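Local coordinates for protein phospholethanolamine N-methyltransferase 2 (Haemonchus contortus, PDB 4KRI) that probably methylates phosphomonomethylethanolamine, using S-adenosylmethionine, on the nematode route to phosphocholine, at residues A[364-377]-A[417-431]. Residues are numbered along the deposited sequence; the frame is centred on the assembly and turned at random.
Sequences FIDIEVENMTPRFK and IADDNHNWNFFAAVK
Met-372 and Phe-376 hold the indole of Trp-424 between them. The methionine's flexible thioether, bent at its last torsion (chi3 -56°), lays CE squarely over the six-membered ring, 3.5 Å from its centroid. On the opposite face Phe-376 CD1 lies above the rim, the rings tilted, and Phe-376 CB meets Trp-424 CB at 3.5 Å. Phe-376, which begins its reach with CG anti to the backbone N (chi1 -171°), also brings CE2 over one face of His-422, their planes 44° apart, and its CD2 meets Ile-417 CD1 at 3.5 Å. The three flat rings thus form an aromatic cluster where helix 373-389 meets strand 422-430.

Where strand passes into helix, Asn-371 OD1 accepts from Thr-373 N, an Asx turn, and also from Thr-373 OG1; OG1 in turn accepts from Trp-424 N at 3.0 Å. A short polar side chain thus bonds to both segments, while its methyl faces Ile-417.

Strand 367-371 runs antiparallel to 422-430 through paired backbone bonds at Glu-368/Ala-428 and Glu-370/Phe-426. Ahead of these, a beta bulge shifts the register by one from the Ile-365/Val-430 pair, and small Ala-429 fits against Phe-364 and Ile-367. Glu-368 CD approaches Phe-426 CE2 at 3.5 Å, its acid end salt-bridged, like that of Glu-370, to Arg-216. The solvent side lies at exposed Ile-365 and Asp-366, though Ile-365 CG1 presses Val-430 CG2 at 3.3 Å, and at Asn-371, whose ND2 a water links to Asp-420 OD1.

The antiparallel strands, joined through helices, edge the Rossmann-like methyltransferase sheet: 422-430 lies between 320-329 and 367-371, helix 352-362 packs against Ile-367 and Phe-427, and Trp-424 NE1 bonds to Asp-297 of the phosphomonomethylethanolamine pocket.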
loop_
_atom_site.group_PDB
_atom_site.type_symbol
_atom_site.label_atom_id
_atom_site.label_comp_id
_atom_site.label_asym_id
_atom_site.label_seq_id
_atom_site.Cartn_x
_atom_site.Cartn_y
_atom_site.Cartn_z
ATOM N N PHE A 364 18.896 -13.524 8.145
ATOM C CA PHE A 364 18.766 -12.718 9.356
ATOM C C PHE A 364 19.510 -13.352 10.531
ATOM O O PHE A 364 19.626 -14.577 10.615
ATOM C CB PHE A 364 17.291 -12.546 9.722
ATOM C CG PHE A 364 16.558 -11.586 8.829
ATOM C CD1 PHE A 364 16.797 -10.218 8.921
ATOM C CD2 PHE A 364 15.630 -12.042 7.903
ATOM C CE1 PHE A 364 16.128 -9.333 8.100
ATOM C CE2 PHE A 364 14.956 -11.149 7.084
ATOM C CZ PHE A 364 15.205 -9.802 7.192
ATOM N N ILE A 365 20.026 -12.509 11.422
ATOM C CA ILE A 365 20.667 -12.971 12.656
ATOM C C ILE A 365 19.944 -12.361 13.859
ATOM O O ILE A 365 19.018 -11.573 13.681
ATOM C CB ILE A 365 22.166 -12.595 12.708
ATOM C CG1 ILE A 365 22.353 -11.086 12.552
ATOM C CG2 ILE A 365 22.932 -13.310 11.618
ATOM C CD1 ILE A 365 23.757 -10.575 12.933
ATOM N N ASP A 366 20.364 -12.722 15.074
ATOM C CA ASP A 366 19.739 -12.198 16.296
ATOM C C ASP A 366 18.220 -12.316 16.253
ATOM O O ASP A 366 17.504 -11.348 16.524
ATOM C CB ASP A 366 20.133 -10.736 16.533
ATOM C CG ASP A 366 21.623 -10.557 16.707
ATOM O OD1 ASP A 366 22.310 -11.545 17.045
ATOM O OD2 ASP A 366 22.104 -9.422 16.510
ATOM N N ILE A 367 17.732 -13.501 15.900
ATOM C CA ILE A 367 16.294 -13.723 15.760
ATOM C C ILE A 367 15.597 -13.870 17.112
ATOM O O ILE A 367 15.998 -14.684 17.947
ATOM C CB ILE A 367 16.016 -14.974 14.900
ATOM C CG1 ILE A 367 16.495 -14.727 13.460
ATOM C CG2 ILE A 367 14.539 -15.345 14.939
ATOM C CD1 ILE A 367 16.631 -16.003 12.619
ATOM N N GLU A 368 14.557 -13.069 17.322
ATOM C CA GLU A 368 13.698 -13.187 18.498
ATOM C C GLU A 368 12.287 -13.558 18.057
ATOM O O GLU A 368 11.725 -12.914 17.162
ATOM C CB GLU A 368 13.668 -11.855 19.256
ATOM C CG GLU A 368 12.740 -11.856 20.474
ATOM C CD GLU A 368 12.629 -10.491 21.144
ATOM O OE1 GLU A 368 13.328 -9.546 20.712
ATOM O OE2 GLU A 368 11.835 -10.368 22.104
ATOM N N VAL A 369 11.711 -14.592 18.667
ATOM C CA VAL A 369 10.307 -14.899 18.421
ATOM C C VAL A 369 9.561 -15.001 19.745
ATOM O O VAL A 369 10.124 -15.441 20.756
ATOM C CB VAL A 369 10.109 -16.200 17.614
ATOM C CG1 VAL A 369 10.562 -16.011 16.173
ATOM C CG2 VAL A 369 10.848 -17.379 18.279
ATOM N N GLU A 370 8.298 -14.594 19.742
ATOM C CA GLU A 370 7.480 -14.699 20.948
ATOM C C GLU A 370 6.023 -15.004 20.669
ATOM O O GLU A 370 5.428 -14.443 19.758
ATOM C CB GLU A 370 7.569 -13.416 21.775
ATOM C CG GLU A 370 6.680 -13.448 23.012
ATOM C CD GLU A 370 7.030 -12.371 24.017
ATOM O OE1 GLU A 370 8.237 -12.166 24.271
ATOM O OE2 GLU A 370 6.097 -11.741 24.564
ATOM N N ASN A 371 5.447 -15.902 21.472
ATOM C CA ASN A 371 4.025 -16.169 21.406
ATOM C C ASN A 371 3.303 -15.186 22.323
ATOM O O ASN A 371 3.333 -15.341 23.540
ATOM C CB ASN A 371 3.743 -17.614 21.839
ATOM C CG ASN A 371 2.263 -17.947 21.841
ATOM O OD1 ASN A 371 1.432 -17.145 21.412
ATOM N ND2 ASN A 371 1.925 -19.145 22.315
ATOM N N MET A 372 2.665 -14.171 21.737
ATOM C CA MET A 372 2.003 -13.128 22.522
ATOM C C MET A 372 0.516 -13.376 22.659
ATOM O O MET A 372 -0.253 -12.460 22.964
ATOM C CB MET A 372 2.229 -11.749 21.890
ATOM C CG MET A 372 3.673 -11.369 21.761
ATOM S SD MET A 372 3.853 -9.654 21.173
ATOM C CE MET A 372 2.924 -9.650 19.623
ATOM N N THR A 373 0.104 -14.617 22.438
ATOM C CA THR A 373 -1.309 -14.949 22.522
ATOM C C THR A 373 -1.976 -14.566 23.861
ATOM O O THR A 373 -3.126 -14.115 23.856
ATOM C CB THR A 373 -1.549 -16.417 22.158
ATOM O OG1 THR A 373 -0.982 -16.661 20.864
ATOM C CG2 THR A 373 -3.031 -16.736 22.135
ATOM N N PRO A 374 -1.265 -14.711 25.000
ATOM C CA PRO A 374 -1.935 -14.274 26.232
ATOM C C PRO A 374 -2.267 -12.784 26.269
ATOM O O PRO A 374 -3.306 -12.427 26.825
ATOM C CB PRO A 374 -0.915 -14.616 27.322
ATOM C CG PRO A 374 -0.180 -15.801 26.769
ATOM C CD PRO A 374 -0.046 -15.491 25.299
ATOM N N ARG A 375 -1.412 -11.933 25.705
ATOM C CA ARG A 375 -1.741 -10.515 25.598
ATOM C C ARG A 375 -2.905 -10.289 24.621
ATOM O O ARG A 375 -3.785 -9.473 24.875
ATOM C CB ARG A 375 -0.506 -9.707 25.171
ATOM C CG ARG A 375 -0.776 -8.223 24.966
ATOM C CD ARG A 375 -1.202 -7.522 26.247
ATOM N NE ARG A 375 -1.547 -6.128 25.966
ATOM C CZ ARG A 375 -2.578 -5.483 26.504
ATOM N NH1 ARG A 375 -3.376 -6.101 27.362
ATOM N NH2 ARG A 375 -2.812 -4.218 26.175
ATOM N N PHE A 376 -2.903 -11.022 23.512
ATOM C CA PHE A 376 -3.972 -10.945 22.523
ATOM C C PHE A 376 -5.315 -11.226 23.192
ATOM O O PHE A 376 -6.296 -10.523 22.943
ATOM C CB PHE A 376 -3.713 -11.961 21.407
ATOM C CG PHE A 376 -4.640 -11.835 20.226
ATOM C CD1 PHE A 376 -4.963 -10.594 19.700
ATOM C CD2 PHE A 376 -5.163 -12.969 19.621
ATOM C CE1 PHE A 376 -5.809 -10.486 18.609
ATOM C CE2 PHE A 376 -6.006 -12.864 18.520
ATOM C CZ PHE A 376 -6.326 -11.620 18.019
ATOM N N LYS A 377 -5.346 -12.239 24.053
ATOM C CA LYS A 377 -6.574 -12.595 24.773
ATOM C C LYS A 377 -7.062 -11.433 25.650
ATOM O O LYS A 377 -8.244 -11.092 25.622
ATOM C CB LYS A 377 -6.397 -13.871 25.607
ATOM C CG LYS A 377 -7.670 -14.308 26.347
ATOM C CD LYS A 377 -7.462 -15.625 27.096
ATOM C CE LYS A 377 -8.519 -15.788 28.200
ATOM N NZ LYS A 377 -8.569 -17.152 28.780
ATOM N N ILE A 417 -8.702 -18.882 20.274
ATOM C CA ILE A 417 -7.549 -18.855 21.165
ATOM C C ILE A 417 -7.627 -20.027 22.135
ATOM O O ILE A 417 -6.630 -20.695 22.403
ATOM C CB ILE A 417 -7.496 -17.554 21.968
ATOM C CG1 ILE A 417 -7.052 -16.403 21.071
ATOM C CG2 ILE A 417 -6.541 -17.684 23.151
ATOM C CD1 ILE A 417 -6.880 -15.106 21.815
ATOM N N ALA A 418 -8.826 -20.269 22.650
ATOM C CA ALA A 418 -9.048 -21.330 23.628
ATOM C C ALA A 418 -8.626 -22.698 23.102
ATOM O O ALA A 418 -8.080 -23.521 23.838
ATOM C CB ALA A 418 -10.497 -21.347 24.042
ATOM N N ASP A 419 -8.880 -22.942 21.825
ATOM C CA ASP A 419 -8.496 -24.210 21.214
ATOM C C ASP A 419 -7.024 -24.218 20.776
ATOM O O ASP A 419 -6.540 -25.209 20.225
ATOM C CB ASP A 419 -9.423 -24.505 20.030
ATOM C CG ASP A 419 -10.866 -24.664 20.452
ATOM O OD1 ASP A 419 -11.102 -25.108 21.596
ATOM O OD2 ASP A 419 -11.763 -24.347 19.645
ATOM N N ASP A 420 -6.320 -23.117 21.049
ATOM C CA ASP A 420 -4.948 -22.885 20.562
ATOM C C ASP A 420 -4.862 -23.015 19.045
ATOM O O ASP A 420 -3.900 -23.571 18.507
ATOM C CB ASP A 420 -3.918 -23.801 21.252
ATOM C CG ASP A 420 -2.488 -23.272 21.128
ATOM O OD1 ASP A 420 -2.279 -22.058 21.350
ATOM O OD2 ASP A 420 -1.570 -24.059 20.795
ATOM N N ASN A 421 -5.879 -22.496 18.360
ATOM C CA ASN A 421 -5.843 -22.401 16.908
ATOM C C ASN A 421 -5.238 -21.047 16.519
ATOM O O ASN A 421 -4.287 -20.973 15.743
ATOM C CB ASN A 421 -7.251 -22.505 16.317
ATOM C CG ASN A 421 -7.878 -23.900 16.467
ATOM O OD1 ASN A 421 -8.937 -24.153 15.897
ATOM N ND2 ASN A 421 -7.232 -24.797 17.215
ATOM N N HIS A 422 -5.799 -19.984 17.088
ATOM C CA HIS A 422 -5.429 -18.606 16.755
ATOM C C HIS A 422 -4.337 -18.134 17.710
ATOM O O HIS A 422 -4.538 -18.122 18.922
ATOM C CB HIS A 422 -6.673 -17.721 16.911
ATOM C CG HIS A 422 -6.559 -16.371 16.284
ATOM N ND1 HIS A 422 -7.640 -15.706 15.743
ATOM C CD2 HIS A 422 -5.496 -15.538 16.131
ATOM C CE1 HIS A 422 -7.250 -14.535 15.276
ATOM N NE2 HIS A 422 -5.956 -14.409 15.500
ATOM N N ASN A 423 -3.181 -17.748 17.173
ATOM C CA ASN A 423 -2.120 -17.185 17.996
ATOM C C ASN A 423 -1.753 -15.780 17.520
ATOM O O ASN A 423 -2.056 -15.395 16.386
ATOM C CB ASN A 423 -0.863 -18.076 17.964
ATOM C CG ASN A 423 -0.939 -19.262 18.911
ATOM O OD1 ASN A 423 -2.013 -19.621 19.408
ATOM N ND2 ASN A 423 0.206 -19.886 19.162
ATOM N N TRP A 424 -1.092 -15.017 18.386
ATOM C CA TRP A 424 -0.641 -13.675 18.015
ATOM C C TRP A 424 0.859 -13.667 18.228
ATOM O O TRP A 424 1.326 -13.740 19.372
ATOM C CB TRP A 424 -1.317 -12.604 18.873
ATOM C CG TRP A 424 -1.045 -11.192 18.382
ATOM C CD1 TRP A 424 -0.988 -10.779 17.081
ATOM C CD2 TRP A 424 -0.758 -10.031 19.184
ATOM N NE1 TRP A 424 -0.710 -9.428 17.027
ATOM C CE2 TRP A 424 -0.555 -8.951 18.305
ATOM C CE3 TRP A 424 -0.657 -9.807 20.564
ATOM C CZ2 TRP A 424 -0.260 -7.658 18.757
ATOM C CZ3 TRP A 424 -0.367 -8.521 21.016
ATOM C CH2 TRP A 424 -0.167 -7.465 20.112
ATOM N N ASN A 425 1.612 -13.616 17.129
ATOM C CA ASN A 425 3.050 -13.856 17.168
ATOM C C ASN A 425 3.908 -12.615 16.930
ATOM O O ASN A 425 3.513 -11.718 16.191
ATOM C CB ASN A 425 3.426 -14.926 16.142
ATOM C CG ASN A 425 2.933 -16.305 16.535
ATOM O OD1 ASN A 425 2.737 -16.590 17.718
ATOM N ND2 ASN A 425 2.752 -17.175 15.545
ATOM N N PHE A 426 5.085 -12.606 17.552
ATOM C CA PHE A 426 6.070 -11.534 17.438
ATOM C C PHE A 426 7.350 -12.103 16.818
ATOM O O PHE A 426 7.786 -13.203 17.169
ATOM C CB PHE A 426 6.373 -10.995 18.840
ATOM C CG PHE A 426 7.521 -10.014 18.898
ATOM C CD1 PHE A 426 7.279 -8.656 18.826
ATOM C CD2 PHE A 426 8.830 -10.451 19.068
ATOM C CE1 PHE A 426 8.323 -7.746 18.886
ATOM C CE2 PHE A 426 9.880 -9.556 19.129
ATOM C CZ PHE A 426 9.627 -8.197 19.037
ATOM N N PHE A 427 7.943 -11.366 15.891
ATOM C CA PHE A 427 9.215 -11.746 15.291
ATOM C C PHE A 427 10.077 -10.496 15.144
ATOM O O PHE A 427 9.600 -9.456 14.696
ATOM C CB PHE A 427 8.985 -12.396 13.922
ATOM C CG PHE A 427 10.181 -12.343 13.012
ATOM C CD1 PHE A 427 11.290 -13.155 13.237
ATOM C CD2 PHE A 427 10.186 -11.497 11.917
ATOM C CE1 PHE A 427 12.395 -13.095 12.392
ATOM C CE2 PHE A 427 11.289 -11.426 11.070
ATOM C CZ PHE A 427 12.392 -12.231 11.306
ATOM N N ALA A 428 11.341 -10.586 15.546
ATOM C CA ALA A 428 12.297 -9.513 15.256
ATOM C C ALA A 428 13.630 -10.126 14.864
ATOM O O ALA A 428 13.931 -11.245 15.266
ATOM C CB ALA A 428 12.465 -8.598 16.459
ATOM N N ALA A 429 14.424 -9.406 14.075
ATOM C CA ALA A 429 15.745 -9.884 13.677
ATOM C C ALA A 429 16.529 -8.750 13.055
ATOM O O ALA A 429 15.978 -7.676 12.764
ATOM C CB ALA A 429 15.631 -11.048 12.693
ATOM N N VAL A 430 17.818 -8.986 12.858
ATOM C CA VAL A 430 18.690 -7.964 12.295
ATOM C C VAL A 430 19.428 -8.466 11.044
ATOM O O VAL A 430 19.705 -9.667 10.906
ATOM C CB VAL A 430 19.675 -7.383 13.360
ATOM C CG1 VAL A 430 18.966 -7.137 14.673
ATOM C CG2 VAL A 430 20.809 -8.311 13.604
ATOM N N LYS A 431 19.715 -7.544 10.133
ATOM C CA LYS A 431 20.515 -7.852 8.956
ATOM C C LYS A 431 21.971 -7.730 9.364
ATOM O O LYS A 431 22.346 -6.752 9.991
ATOM C CB LYS A 431 20.210 -6.857 7.834
ATOM C CG LYS A 431 21.039 -7.076 6.567
ATOM C CD LYS A 431 20.468 -6.250 5.411
ATOM C CE LYS A 431 21.302 -6.391 4.143
ATOM N NZ LYS A 431 20.613 -5.641 3.039
HETATM O O HOH W 1 -0.781 -20.408 22.868
#